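Local coordinates for protein xylulose kinase (Escherichia coli, PDB 2ITM) that catalyses the ATP-dependent phosphorylation of D-xylulose to D-xylulose 5-phosphate and, less efficiently, that of 1-deoxy-D-xylulose, at residues H78-L83 / G126-K131; S41-E46 / A93-D98; L151-L156 / M168-G173; A102-L107 / Q136-E141; T174-V179 / V187-C192. One frame throughout, in Å; residues are numbered along the deposited sequence.

Contact 1: residues H78-L83 / G126-K131; sequences HGATLL and GFTAPK. With XUL (D-xylulose), chain C.
H78 and F127 both carry CG beside their backbone N and anti to the carbonyl carbon (chi1 -53° in H78), and the two side chains run alongside each other in the same direction. F127 CD2 sits over one face of the imidazole, 3.5 Å from H78 CE1, with the ring planes oblique at 35°. The imidazole is held at both nitrogens: ND1 bonds to G173 O, and H78 NE2 meets D-xylulose O1 at 3.1 Å in a nearly straight hydrogen bond (175°). In this FGGY kinase the contact sets the substrate-binding loop ahead of strand 81-83 against the start of helix 128-138. Without the imidazole, as with an alanine here, D-xylulose O1 and G173 O would probably lose their partner and a gap would open beside F127 CD2. The extended K131 chain runs back past A80 CB, and its NZ donates to G126 O (2.8 Å) and to H78 O, the latter at a doubtfully short 2.5 Å. T128 OG1 also donates to H78 O, at 3.3 Å, from above the carbonyl plane.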
# COMPACT_ATOMS: atom_id res chain seq x y z
N HIS A 78 5.77 31.84 -14.87
CA HIS A 78 5.83 31.01 -16.07
C HIS A 78 4.59 30.94 -16.97
O HIS A 78 4.60 30.24 -17.96
CB HIS A 78 6.02 29.55 -15.71
CG HIS A 78 7.18 29.29 -14.80
ND1 HIS A 78 8.46 29.67 -15.11
CD2 HIS A 78 7.24 28.68 -13.60
CE1 HIS A 78 9.27 29.30 -14.13
NE2 HIS A 78 8.55 28.70 -13.20
N GLY A 79 3.53 31.64 -16.59
CA GLY A 79 2.30 31.66 -17.35
C GLY A 79 2.51 32.43 -18.65
O GLY A 79 3.05 33.52 -18.65
N ALA A 80 2.07 31.85 -19.75
CA ALA A 80 2.18 32.49 -21.05
C ALA A 80 0.92 33.27 -21.46
O ALA A 80 -0.09 32.70 -21.82
CB ALA A 80 2.56 31.49 -22.10
N THR A 81 1.03 34.59 -21.40
CA THR A 81 -0.02 35.47 -21.90
C THR A 81 0.33 36.05 -23.27
O THR A 81 1.27 36.82 -23.40
CB THR A 81 -0.30 36.60 -20.90
OG1 THR A 81 -0.46 36.07 -19.58
CG2 THR A 81 -1.62 37.27 -21.20
N LEU A 82 -0.45 35.68 -24.27
CA LEU A 82 -0.21 36.08 -25.65
C LEU A 82 -1.10 37.23 -26.10
O LEU A 82 -2.32 37.10 -26.17
CB LEU A 82 -0.41 34.91 -26.60
CG LEU A 82 0.41 33.63 -26.51
CD1 LEU A 82 0.89 33.24 -27.86
CD2 LEU A 82 1.54 33.70 -25.53
N LEU A 83 -0.48 38.34 -26.45
CA LEU A 83 -1.19 39.52 -26.89
C LEU A 83 -0.89 39.83 -28.35
O LEU A 83 0.24 39.69 -28.79
CB LEU A 83 -0.81 40.71 -26.02
CG LEU A 83 -1.02 40.56 -24.52
CD1 LEU A 83 -0.65 41.83 -23.83
CD2 LEU A 83 -2.42 40.16 -24.19
N GLY A 126 6.26 23.45 -17.91
CA GLY A 126 5.69 24.56 -17.18
C GLY A 126 6.30 25.90 -17.52
O GLY A 126 5.70 26.93 -17.28
N PHE A 127 7.50 25.87 -18.09
CA PHE A 127 8.20 27.08 -18.46
C PHE A 127 7.65 27.69 -19.74
O PHE A 127 7.04 27.02 -20.54
CB PHE A 127 9.69 26.83 -18.59
CG PHE A 127 10.35 26.38 -17.32
CD1 PHE A 127 11.64 25.88 -17.34
CD2 PHE A 127 9.69 26.45 -16.12
CE1 PHE A 127 12.24 25.47 -16.19
CE2 PHE A 127 10.29 26.04 -14.97
CZ PHE A 127 11.56 25.55 -15.00
N THR A 128 7.87 28.98 -19.91
CA THR A 128 7.15 29.77 -20.90
C THR A 128 7.56 29.40 -22.33
O THR A 128 6.72 29.23 -23.20
CB THR A 128 7.37 31.26 -20.63
OG1 THR A 128 7.32 31.51 -19.23
CG2 THR A 128 6.22 32.06 -21.17
N ALA A 129 8.86 29.27 -22.56
CA ALA A 129 9.41 29.11 -23.89
C ALA A 129 8.84 27.94 -24.71
O ALA A 129 8.41 28.14 -25.80
CB ALA A 129 10.89 29.05 -23.84
N PRO A 130 8.84 26.74 -24.15
CA PRO A 130 8.26 25.61 -24.85
C PRO A 130 6.77 25.78 -25.14
O PRO A 130 6.29 25.25 -26.13
CB PRO A 130 8.49 24.43 -23.91
CG PRO A 130 8.71 25.02 -22.62
CD PRO A 130 9.31 26.35 -22.82
N LYS A 131 6.06 26.48 -24.30
CA LYS A 131 4.66 26.78 -24.50
C LYS A 131 4.46 27.48 -25.83
O LYS A 131 3.50 27.23 -26.54
CB LYS A 131 4.10 27.63 -23.38
CG LYS A 131 3.82 26.88 -22.11
CD LYS A 131 3.42 27.81 -20.98
CE LYS A 131 3.63 27.16 -19.64
NZ LYS A 131 3.43 28.11 -18.53
C1 XUL C . 8.25 26.90 -10.43
C2 XUL C . 7.53 27.18 -9.12
C3 XUL C . 6.70 28.41 -9.02
C4 XUL C . 5.28 27.93 -8.90
C5 XUL C . 4.26 29.01 -9.19
O1 XUL C . 9.48 27.57 -10.47
O2 XUL C . 7.16 26.09 -8.29
O3 XUL C . 6.82 29.05 -10.26
O4 XUL C . 5.17 26.90 -9.84
O5 XUL C . 4.93 30.17 -9.56

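Contact 2: residues S41-E46 / A93-D98; sequences SEQDPE and AILWND. With XUL (D-xylulose), chain C.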
# COMPACT_ATOMS: atom_id res chain seq x y z
N SER A 41 -3.93 23.41 -18.45
CA SER A 41 -4.22 24.25 -17.31
C SER A 41 -4.19 25.70 -17.75
O SER A 41 -3.14 26.22 -18.10
CB SER A 41 -3.21 24.00 -16.19
OG SER A 41 -3.66 24.53 -14.96
N GLU A 42 -5.37 26.33 -17.77
CA GLU A 42 -5.49 27.63 -18.38
C GLU A 42 -6.34 28.56 -17.51
O GLU A 42 -7.18 28.13 -16.75
CB GLU A 42 -6.15 27.50 -19.76
CG GLU A 42 -5.26 26.85 -20.81
CD GLU A 42 -5.96 26.74 -22.14
OE1 GLU A 42 -7.21 26.83 -22.15
OE2 GLU A 42 -5.27 26.58 -23.13
N GLN A 43 -6.10 29.85 -17.67
CA GLN A 43 -6.97 30.87 -17.12
C GLN A 43 -7.18 32.01 -18.10
O GLN A 43 -6.34 32.28 -18.95
CB GLN A 43 -6.43 31.40 -15.79
CG GLN A 43 -6.65 30.47 -14.63
CD GLN A 43 -5.88 30.87 -13.39
OE1 GLN A 43 -6.24 30.50 -12.29
NE2 GLN A 43 -4.80 31.59 -13.58
N ASP A 44 -8.32 32.67 -17.98
CA ASP A 44 -8.62 33.85 -18.78
C ASP A 44 -8.09 35.11 -18.10
O ASP A 44 -8.48 35.44 -17.00
CB ASP A 44 -10.13 33.93 -19.02
CG ASP A 44 -10.60 35.29 -19.47
OD1 ASP A 44 -11.81 35.55 -19.37
OD2 ASP A 44 -9.86 36.16 -19.94
N PRO A 45 -7.17 35.78 -18.76
CA PRO A 45 -6.44 36.87 -18.13
C PRO A 45 -7.39 37.95 -17.67
O PRO A 45 -7.10 38.68 -16.74
CB PRO A 45 -5.51 37.37 -19.24
CG PRO A 45 -5.34 36.25 -20.14
CD PRO A 45 -6.64 35.48 -20.10
N GLU A 46 -8.56 38.02 -18.29
CA GLU A 46 -9.59 38.92 -17.83
C GLU A 46 -10.09 38.59 -16.42
O GLU A 46 -10.39 39.48 -15.65
CB GLU A 46 -10.74 39.00 -18.82
CG GLU A 46 -11.82 40.00 -18.45
CD GLU A 46 -11.35 41.43 -18.52
OE1 GLU A 46 -10.54 41.75 -19.40
OE2 GLU A 46 -11.80 42.24 -17.70
N ALA A 93 -4.45 32.00 -21.06
CA ALA A 93 -3.12 31.83 -20.50
C ALA A 93 -2.81 30.37 -20.21
O ALA A 93 -3.57 29.68 -19.58
CB ALA A 93 -2.95 32.69 -19.27
N ILE A 94 -1.66 29.93 -20.68
CA ILE A 94 -1.16 28.60 -20.41
C ILE A 94 -0.27 28.58 -19.17
O ILE A 94 0.83 29.10 -19.21
CB ILE A 94 -0.38 28.08 -21.61
CG1 ILE A 94 -1.22 28.12 -22.87
CG2 ILE A 94 0.18 26.71 -21.34
CD1 ILE A 94 -0.45 27.83 -24.07
N LEU A 95 -0.76 27.98 -18.10
CA LEU A 95 -0.15 28.16 -16.79
C LEU A 95 1.08 27.30 -16.49
O LEU A 95 1.45 26.42 -17.25
CB LEU A 95 -1.19 27.98 -15.69
CG LEU A 95 -2.53 28.68 -15.85
CD1 LEU A 95 -3.33 28.47 -14.60
CD2 LEU A 95 -2.31 30.14 -16.16
N TRP A 96 1.71 27.57 -15.35
CA TRP A 96 2.89 26.86 -14.90
C TRP A 96 2.63 25.37 -14.73
O TRP A 96 3.51 24.57 -14.96
CB TRP A 96 3.38 27.45 -13.57
CG TRP A 96 2.39 27.27 -12.50
CD1 TRP A 96 1.34 28.06 -12.24
CD2 TRP A 96 2.34 26.21 -11.55
NE1 TRP A 96 0.62 27.57 -11.18
CE2 TRP A 96 1.22 26.43 -10.74
CE3 TRP A 96 3.12 25.08 -11.31
CZ2 TRP A 96 0.87 25.58 -9.71
CZ3 TRP A 96 2.78 24.25 -10.29
CH2 TRP A 96 1.67 24.50 -9.50
N ASN A 97 1.42 25.02 -14.33
CA ASN A 97 1.06 23.62 -14.12
C ASN A 97 0.40 22.94 -15.32
O ASN A 97 -0.14 21.85 -15.21
CB ASN A 97 0.21 23.46 -12.87
CG ASN A 97 -1.04 24.32 -12.88
OD1 ASN A 97 -1.91 24.17 -12.05
ND2 ASN A 97 -1.12 25.22 -13.82
N ASP A 98 0.48 23.60 -16.47
CA ASP A 98 0.16 22.99 -17.75
C ASP A 98 1.29 22.07 -18.21
O ASP A 98 2.45 22.42 -18.13
CB ASP A 98 -0.07 24.10 -18.78
CG ASP A 98 -0.80 23.63 -20.02
OD1 ASP A 98 -0.14 23.13 -20.94
OD2 ASP A 98 -2.02 23.75 -20.17
C1 XUL C . 8.25 26.90 -10.43
C2 XUL C . 7.53 27.18 -9.12
C3 XUL C . 6.70 28.41 -9.02
C4 XUL C . 5.28 27.93 -8.90
C5 XUL C . 4.26 29.01 -9.19
O1 XUL C . 9.48 27.57 -10.47
O2 XUL C . 7.16 26.09 -8.29
O3 XUL C . 6.82 29.05 -10.26
O4 XUL C . 5.17 26.90 -9.84
O5 XUL C . 4.93 30.17 -9.56
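S41 and D98 are joined at the end of a short antiparallel pairing between strands 42-43 and 93-94, where S41 N donates to D98 OD2 at 2.6 Å on the anti side of the carboxylate. With chi1 at -163°, D98, last residue of the type I turn that begins at L95, sends its carboxylate away from its own N and over to the backbone of S41. Q43 and A93 form the hydrogen-bonded pair of the sheet, and L95 N adds a straight bond to S41 O (3.0 Å, 172°). The L95 side chain crosses that of Q43 at about a right angle, its CG resting 3.4 Å from S41 O. The turn also presents W96 to the sugar. W96 CG stands between the backbone N and carbonyl carbon (chi1 64°), and the indole takes D-xylulose O4 over one face, 3.1 Å from W96 CE3, with N97 CB against the opposite face; NE1 bonds to T9. Shrinking the indole to a serine is likely to open a gap beside O4 and leave the T9 hydroxyl without its partner. Since R100 pairs with both E42 and D98, and R91 with E42, these buried acids beside the turn that carries W96 are probably largely compensated in charge.

Contact 3: residues L151-L156 / M168-G173; sequences LPKDYL and MSDAAG
Two buried carboxylates, those of D154 and D170, converge on one ammonium, K153 NZ, in a salt-bridge network between the start of helix 152-161 and the short helix 168-172 of the N-terminal FGGY domain. K153 NZ lies 2.9 Å from D170 OD1 and 2.8 Å from D154 OD1, and D167 supplies a further acid to the same nitrogen. The lysine chain passes D170 OD1 with CG, CD and CE all near it, and the bend at its last torsion (chi4 -56°) then turns NZ back onto that oxygen. D170 OD1 is approached on its anti side, D154 OD1 on its syn side, each somewhat out of the carboxylate plane. The side chains of D154 and D170 pass in opposite directions, their carboxylate planes 78° apart; their nearest oxygens, D154 OD2 and D170 OD1, are 4.1 Å apart, a repulsion that the shared lysine probably offsets. D154 is also hydrogen-bonded to S166 and salt-bridged to R157. On the apolar side, L151 CD1 packs 3.5 Å from D170 CB. D170 also touches M77, a substrate-binding residue, and the nearest atoms of its side chain and the bound sugar are about 6 Å apart. A water links the helix start to the acid, accepting from K153 N at 3.2 Å and donating to D170 OD1 at 2.6 Å.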
# COMPACT_ATOMS: atom_id res chain seq x y z
N LEU A 151 4.11 37.44 -18.75
CA LEU A 151 3.80 36.67 -17.58
C LEU A 151 2.55 37.22 -16.89
O LEU A 151 2.12 38.31 -17.17
CB LEU A 151 5.01 36.64 -16.64
CG LEU A 151 6.25 35.95 -17.18
CD1 LEU A 151 7.49 36.39 -16.45
CD2 LEU A 151 6.10 34.45 -17.08
N PRO A 152 1.97 36.44 -16.01
CA PRO A 152 0.62 36.74 -15.53
C PRO A 152 0.55 38.04 -14.73
O PRO A 152 -0.32 38.85 -14.99
CB PRO A 152 0.30 35.51 -14.67
CG PRO A 152 1.08 34.42 -15.31
CD PRO A 152 2.36 35.03 -15.72
N LYS A 153 1.46 38.25 -13.80
CA LYS A 153 1.47 39.46 -13.00
C LYS A 153 1.77 40.69 -13.86
O LYS A 153 1.33 41.79 -13.56
CB LYS A 153 2.45 39.35 -11.85
CG LYS A 153 3.81 39.89 -12.17
CD LYS A 153 4.75 39.76 -11.03
CE LYS A 153 6.03 40.51 -11.28
NZ LYS A 153 6.73 40.11 -12.51
N ASP A 154 2.54 40.47 -14.91
CA ASP A 154 2.92 41.51 -15.83
C ASP A 154 1.77 41.93 -16.75
O ASP A 154 1.69 43.07 -17.15
CB ASP A 154 4.16 41.11 -16.62
CG ASP A 154 5.35 40.83 -15.73
OD1 ASP A 154 5.46 41.46 -14.67
OD2 ASP A 154 6.21 40.00 -16.01
N TYR A 155 0.88 41.00 -17.06
CA TYR A 155 -0.35 41.37 -17.75
C TYR A 155 -1.16 42.29 -16.86
O TYR A 155 -1.68 43.29 -17.30
CB TYR A 155 -1.18 40.17 -18.16
CG TYR A 155 -2.56 40.56 -18.64
CD1 TYR A 155 -2.76 41.02 -19.91
CD2 TYR A 155 -3.66 40.48 -17.80
CE1 TYR A 155 -4.01 41.38 -20.35
CE2 TYR A 155 -4.90 40.84 -18.22
CZ TYR A 155 -5.08 41.29 -19.49
OH TYR A 155 -6.33 41.66 -19.91
N LEU A 156 -1.22 41.93 -15.59
CA LEU A 156 -1.78 42.76 -14.55
C LEU A 156 -1.21 44.17 -14.52
O LEU A 156 -1.95 45.14 -14.48
CB LEU A 156 -1.65 42.08 -13.20
CG LEU A 156 -2.74 42.34 -12.19
CD1 LEU A 156 -4.10 42.32 -12.83
CD2 LEU A 156 -2.65 41.31 -11.09
N MET A 168 13.43 40.58 -13.13
CA MET A 168 14.41 39.54 -13.40
C MET A 168 14.04 38.13 -12.87
O MET A 168 14.38 37.12 -13.45
CB MET A 168 15.79 39.95 -12.90
CG MET A 168 16.32 41.24 -13.52
SD MET A 168 16.60 41.14 -15.28
CE MET A 168 17.23 42.75 -15.58
N SER A 169 13.34 38.08 -11.75
CA SER A 169 12.94 36.82 -11.16
C SER A 169 11.84 36.10 -11.93
O SER A 169 11.91 34.91 -12.08
CB SER A 169 12.58 36.99 -9.67
OG SER A 169 11.29 37.51 -9.49
N ASP A 170 10.86 36.85 -12.38
CA ASP A 170 9.81 36.29 -13.20
C ASP A 170 10.33 35.98 -14.61
O ASP A 170 10.07 34.93 -15.15
CB ASP A 170 8.62 37.26 -13.26
CG ASP A 170 7.28 36.57 -12.92
OD1 ASP A 170 6.25 37.27 -13.01
OD2 ASP A 170 7.16 35.39 -12.57
N ALA A 171 11.08 36.93 -15.17
CA ALA A 171 11.67 36.79 -16.49
C ALA A 171 12.59 35.58 -16.61
O ALA A 171 12.62 34.94 -17.63
CB ALA A 171 12.39 38.06 -16.88
N ALA A 172 13.33 35.28 -15.56
CA ALA A 172 14.18 34.12 -15.54
C ALA A 172 13.38 32.85 -15.82
O ALA A 172 13.87 31.93 -16.46
CB ALA A 172 14.91 34.02 -14.25
N GLY A 173 12.15 32.82 -15.35
CA GLY A 173 11.29 31.68 -15.51
C GLY A 173 10.75 31.41 -16.89
O GLY A 173 10.08 30.42 -17.09
O HOH W 1 3.88 36.30 -12.90

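Contact 4: residues A102-L107 / Q136-E141; sequences AQECTL and QRHEPE
E104 and R137 mark the nearest approach of two helical backbones, their CA atoms 9.1 Å apart, so side chains alone span the gap between helix 102-111 and the C-terminal end of helix 128-138. The second segment leaves the helix at E139, which is also the N-cap position of helix 140-143. E104 bends at its second torsion (chi2 77°) and R137 at its third, and the two come from opposite directions to form a salt bridge in which R137 NE donates to E104 OE2 at 3.1 Å. E104 OE2 lies near the guanidinium plane and is met on its anti side, but the two flat groups are turned 60° against each other, and the bond is bent (141°). L107 CD1 lies over one face of the guanidinium, 3.8 Å from R137 NH1. Q103 crosses the arginine at about a right angle, its OE1 3.1 Å from R137 NH2. H138, whose ring stacks on W134 of its own helix, turns an edge to the same acid, H138 NE2 lying 3.9 Å from E104 OE2. This is packing of two helices far from the sugar site. With the arginine exposed and the acid buried, R137 probably offsets some of the charge of E104, through one bent bond to NE.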
# COMPACT_ATOMS: atom_id res chain seq x y z
N ALA A 102 5.64 18.84 -23.39
CA ALA A 102 6.83 18.03 -23.15
C ALA A 102 7.70 17.84 -24.39
O ALA A 102 8.91 17.97 -24.32
CB ALA A 102 6.45 16.72 -22.57
N GLN A 103 7.07 17.55 -25.51
CA GLN A 103 7.79 17.31 -26.75
C GLN A 103 8.63 18.51 -27.13
O GLN A 103 9.79 18.40 -27.52
CB GLN A 103 6.81 17.00 -27.87
CG GLN A 103 7.42 16.26 -29.03
CD GLN A 103 7.66 17.13 -30.23
OE1 GLN A 103 7.19 18.25 -30.27
NE2 GLN A 103 8.39 16.62 -31.20
N GLU A 104 8.02 19.68 -27.01
CA GLU A 104 8.64 20.94 -27.32
C GLU A 104 9.81 21.22 -26.40
O GLU A 104 10.77 21.87 -26.79
CB GLU A 104 7.62 22.07 -27.22
CG GLU A 104 6.72 22.19 -28.43
CD GLU A 104 5.63 21.14 -28.47
OE1 GLU A 104 5.32 20.56 -27.42
OE2 GLU A 104 5.09 20.90 -29.55
N CYS A 105 9.74 20.73 -25.18
CA CYS A 105 10.81 20.90 -24.24
C CYS A 105 12.07 20.22 -24.78
O CYS A 105 13.13 20.76 -24.73
CB CYS A 105 10.45 20.31 -22.91
SG CYS A 105 9.56 21.33 -21.81
N THR A 106 11.91 19.02 -25.31
CA THR A 106 13.00 18.24 -25.86
C THR A 106 13.52 18.88 -27.10
O THR A 106 14.68 19.00 -27.30
CB THR A 106 12.56 16.83 -26.18
OG1 THR A 106 11.96 16.22 -25.05
CG2 THR A 106 13.71 15.98 -26.42
N LEU A 107 12.61 19.30 -27.95
CA LEU A 107 12.99 19.95 -29.19
C LEU A 107 13.86 21.17 -28.94
O LEU A 107 14.83 21.38 -29.57
CB LEU A 107 11.77 20.36 -29.95
CG LEU A 107 11.71 19.98 -31.39
CD1 LEU A 107 10.66 20.79 -32.04
CD2 LEU A 107 13.04 20.15 -32.05
N GLN A 136 3.09 27.76 -31.77
CA GLN A 136 3.57 27.82 -33.13
C GLN A 136 3.22 26.57 -33.92
O GLN A 136 2.82 26.65 -35.07
CB GLN A 136 5.07 28.08 -33.19
CG GLN A 136 5.54 28.32 -34.61
CD GLN A 136 7.02 28.49 -34.73
OE1 GLN A 136 7.50 29.11 -35.66
NE2 GLN A 136 7.77 27.90 -33.79
N ARG A 137 3.34 25.42 -33.28
CA ARG A 137 3.24 24.13 -33.94
C ARG A 137 1.81 23.69 -34.06
O ARG A 137 1.43 23.02 -35.00
CB ARG A 137 4.05 23.09 -33.18
CG ARG A 137 5.53 23.18 -33.42
CD ARG A 137 6.39 22.52 -32.36
NE ARG A 137 6.27 21.07 -32.39
CZ ARG A 137 6.85 20.29 -33.28
NH1 ARG A 137 7.61 20.81 -34.23
NH2 ARG A 137 6.67 18.99 -33.21
N HIS A 138 1.00 24.07 -33.09
CA HIS A 138 -0.37 23.59 -33.03
C HIS A 138 -1.41 24.66 -33.33
O HIS A 138 -2.55 24.34 -33.65
CB HIS A 138 -0.63 22.94 -31.68
CG HIS A 138 0.14 21.68 -31.46
ND1 HIS A 138 -0.42 20.44 -31.62
CD2 HIS A 138 1.42 21.47 -31.11
CE1 HIS A 138 0.49 19.52 -31.37
NE2 HIS A 138 1.61 20.12 -31.05
N GLU A 139 -1.03 25.92 -33.22
CA GLU A 139 -1.94 27.03 -33.47
C GLU A 139 -1.27 28.15 -34.27
O GLU A 139 -1.17 29.27 -33.81
CB GLU A 139 -2.49 27.58 -32.15
CG GLU A 139 -3.37 26.60 -31.39
CD GLU A 139 -3.70 27.05 -29.99
OE1 GLU A 139 -4.29 26.28 -29.24
OE2 GLU A 139 -3.37 28.19 -29.63
N PRO A 140 -0.81 27.83 -35.47
CA PRO A 140 0.03 28.76 -36.24
C PRO A 140 -0.68 30.07 -36.51
O PRO A 140 -0.06 31.11 -36.63
CB PRO A 140 0.28 27.99 -37.53
CG PRO A 140 -0.82 27.04 -37.62
CD PRO A 140 -1.13 26.62 -36.24
N GLU A 141 -2.00 30.01 -36.60
CA GLU A 141 -2.82 31.17 -36.83
C GLU A 141 -2.74 32.16 -35.68
O GLU A 141 -2.67 33.35 -35.89
CB GLU A 141 -4.26 30.74 -37.04
CG GLU A 141 -4.40 29.33 -37.59
CD GLU A 141 -4.26 28.25 -36.53
OE1 GLU A 141 -4.09 27.08 -36.90
OE2 GLU A 141 -4.32 28.57 -35.33

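Contact 5: residues T174-V179 / V187-C192; sequences TMWLDV and VMLQAC
W176 turns one face of its indole to L189, whose CD2 hangs 3.8 Å from W176 CG as a CH-pi contact, 23° off the normal of the five-membered ring. The two side chains cross at about a right angle, and the methyl sits toward the rim of the ring system. At the edge the same indole meets sulfur: W176 NE1 donates to C192 SG at 3.5 Å, with an N-H...S angle of 158°, and the sulfur lies almost exactly in the ring plane. Both W176 CG and C192 SG stand beside their own backbone N, anti to the carbonyl carbon (chi1 -64° in W176), which turns the N-H edge and the thiol group toward each other. M188 curls at both of its outer torsions so that its methyl, CE, comes back to M175 O at 3.3 Å. Ahead of the tryptophan, T174 OG1 accepts from W176 N at 2.9 Å, an ST turn that ties down the chain as M175 leaves the preceding helix with positive phi. The contact joins the stretch leading into the small hairpin of strands 177-178 and 183-184 to helix 186-190, which follows that hairpin directly. A129 and L132 of helix 128-138 also pack on the indole. Buried among apolar groups, the indole N-H thus has a soft sulfur acceptor, a weaker partner than oxygen but one that, with the packing around the ring, probably helps fix its rotation.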
# COMPACT_ATOMS: atom_id res chain seq x y z
N THR A 174 11.01 32.29 -17.84
CA THR A 174 10.53 32.13 -19.21
C THR A 174 11.34 31.12 -20.00
O THR A 174 10.82 30.47 -20.88
CB THR A 174 10.51 33.48 -19.97
OG1 THR A 174 11.83 34.00 -20.10
CG2 THR A 174 9.76 34.53 -19.21
N MET A 175 12.62 31.02 -19.64
CA MET A 175 13.65 30.40 -20.45
C MET A 175 14.08 31.20 -21.66
O MET A 175 14.71 30.67 -22.56
CB MET A 175 13.30 28.97 -20.86
CG MET A 175 12.86 28.06 -19.74
SD MET A 175 13.99 27.96 -18.36
CE MET A 175 15.34 27.17 -19.15
N TRP A 176 13.75 32.48 -21.70
CA TRP A 176 14.29 33.35 -22.72
C TRP A 176 15.36 34.25 -22.14
O TRP A 176 16.06 34.94 -22.87
CB TRP A 176 13.19 34.21 -23.38
CG TRP A 176 12.14 33.46 -24.13
CD1 TRP A 176 12.33 32.50 -25.08
CD2 TRP A 176 10.72 33.61 -24.00
NE1 TRP A 176 11.12 32.05 -25.55
CE2 TRP A 176 10.12 32.72 -24.90
CE3 TRP A 176 9.90 34.40 -23.20
CZ2 TRP A 176 8.74 32.61 -25.03
CZ3 TRP A 176 8.54 34.28 -23.33
CH2 TRP A 176 7.97 33.39 -24.24
N LEU A 177 15.46 34.26 -20.81
CA LEU A 177 16.43 35.10 -20.13
C LEU A 177 17.81 34.48 -19.96
O LEU A 177 17.96 33.33 -19.58
CB LEU A 177 15.91 35.57 -18.78
CG LEU A 177 16.74 36.71 -18.16
CD1 LEU A 177 16.34 38.05 -18.75
CD2 LEU A 177 16.63 36.71 -16.66
N ASP A 178 18.83 35.26 -20.26
CA ASP A 178 20.17 34.94 -19.84
C ASP A 178 20.39 35.31 -18.39
O ASP A 178 20.58 36.46 -18.06
CB ASP A 178 21.19 35.66 -20.73
CG ASP A 178 22.60 35.19 -20.48
OD1 ASP A 178 23.04 35.17 -19.32
OD2 ASP A 178 23.34 34.81 -21.39
N VAL A 179 20.38 34.31 -17.52
CA VAL A 179 20.24 34.54 -16.10
C VAL A 179 21.50 35.17 -15.49
O VAL A 179 21.41 35.97 -14.59
CB VAL A 179 19.87 33.26 -15.36
CG1 VAL A 179 19.92 33.48 -13.87
CG2 VAL A 179 18.51 32.79 -15.78
N VAL A 187 19.68 34.10 -28.57
CA VAL A 187 19.72 32.70 -28.95
C VAL A 187 18.43 31.98 -28.59
O VAL A 187 17.85 31.29 -29.38
CB VAL A 187 20.89 31.96 -28.27
CG1 VAL A 187 20.89 30.52 -28.62
CG2 VAL A 187 22.19 32.62 -28.66
N MET A 188 17.99 32.15 -27.35
CA MET A 188 16.83 31.45 -26.87
C MET A 188 15.56 31.93 -27.58
O MET A 188 14.66 31.14 -27.84
CB MET A 188 16.72 31.57 -25.35
CG MET A 188 17.76 30.77 -24.58
SD MET A 188 17.83 29.03 -25.00
CE MET A 188 16.21 28.53 -24.51
N LEU A 189 15.51 33.23 -27.90
CA LEU A 189 14.34 33.85 -28.52
C LEU A 189 14.22 33.49 -29.96
O LEU A 189 13.17 33.08 -30.42
CB LEU A 189 14.42 35.37 -28.39
CG LEU A 189 14.13 35.99 -27.02
CD1 LEU A 189 14.86 37.29 -26.80
CD2 LEU A 189 12.65 36.17 -26.80
N GLN A 190 15.31 33.63 -30.70
CA GLN A 190 15.37 33.17 -32.07
C GLN A 190 14.86 31.75 -32.22
O GLN A 190 14.07 31.45 -33.10
CB GLN A 190 16.79 33.29 -32.61
CG GLN A 190 16.97 34.40 -33.62
CD GLN A 190 18.06 35.37 -33.27
OE1 GLN A 190 19.09 34.99 -32.72
NE2 GLN A 190 17.85 36.64 -33.60
N ALA A 191 15.32 30.87 -31.34
CA ALA A 191 15.01 29.45 -31.40
C ALA A 191 13.53 29.20 -31.27
O ALA A 191 13.04 28.15 -31.64
CB ALA A 191 15.76 28.70 -30.33
N CYS A 192 12.82 30.19 -30.75
CA CYS A 192 11.38 30.11 -30.64
C CYS A 192 10.72 31.01 -31.68
O CYS A 192 9.52 31.17 -31.69
CB CYS A 192 10.94 30.51 -29.24
SG CYS A 192 11.64 29.56 -27.89

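In the fold
Contacts 1, 2, 3 and 5 are buried, whereas contact 4 lies at the surface, yet all five belong to the N-terminal FGGY domain. Contacts 1 and 2 both touch D-xylulose and are tied together by K131, which bonds to I94 O and, weakly, to L95 O. Contact 3 adjoins contact 1 through G173 and L151. Helix 128-138 runs through contact 1 at its start and contact 4 at its far end, passing from a lysine satisfied by backbone carbonyls to an exposed arginine paired with a glutamate. Chemistry follows place: polar and aromatic groups round the sugar, a buried charge network in contact 3, and sulfur-aromatic and apolar packing in contact 5.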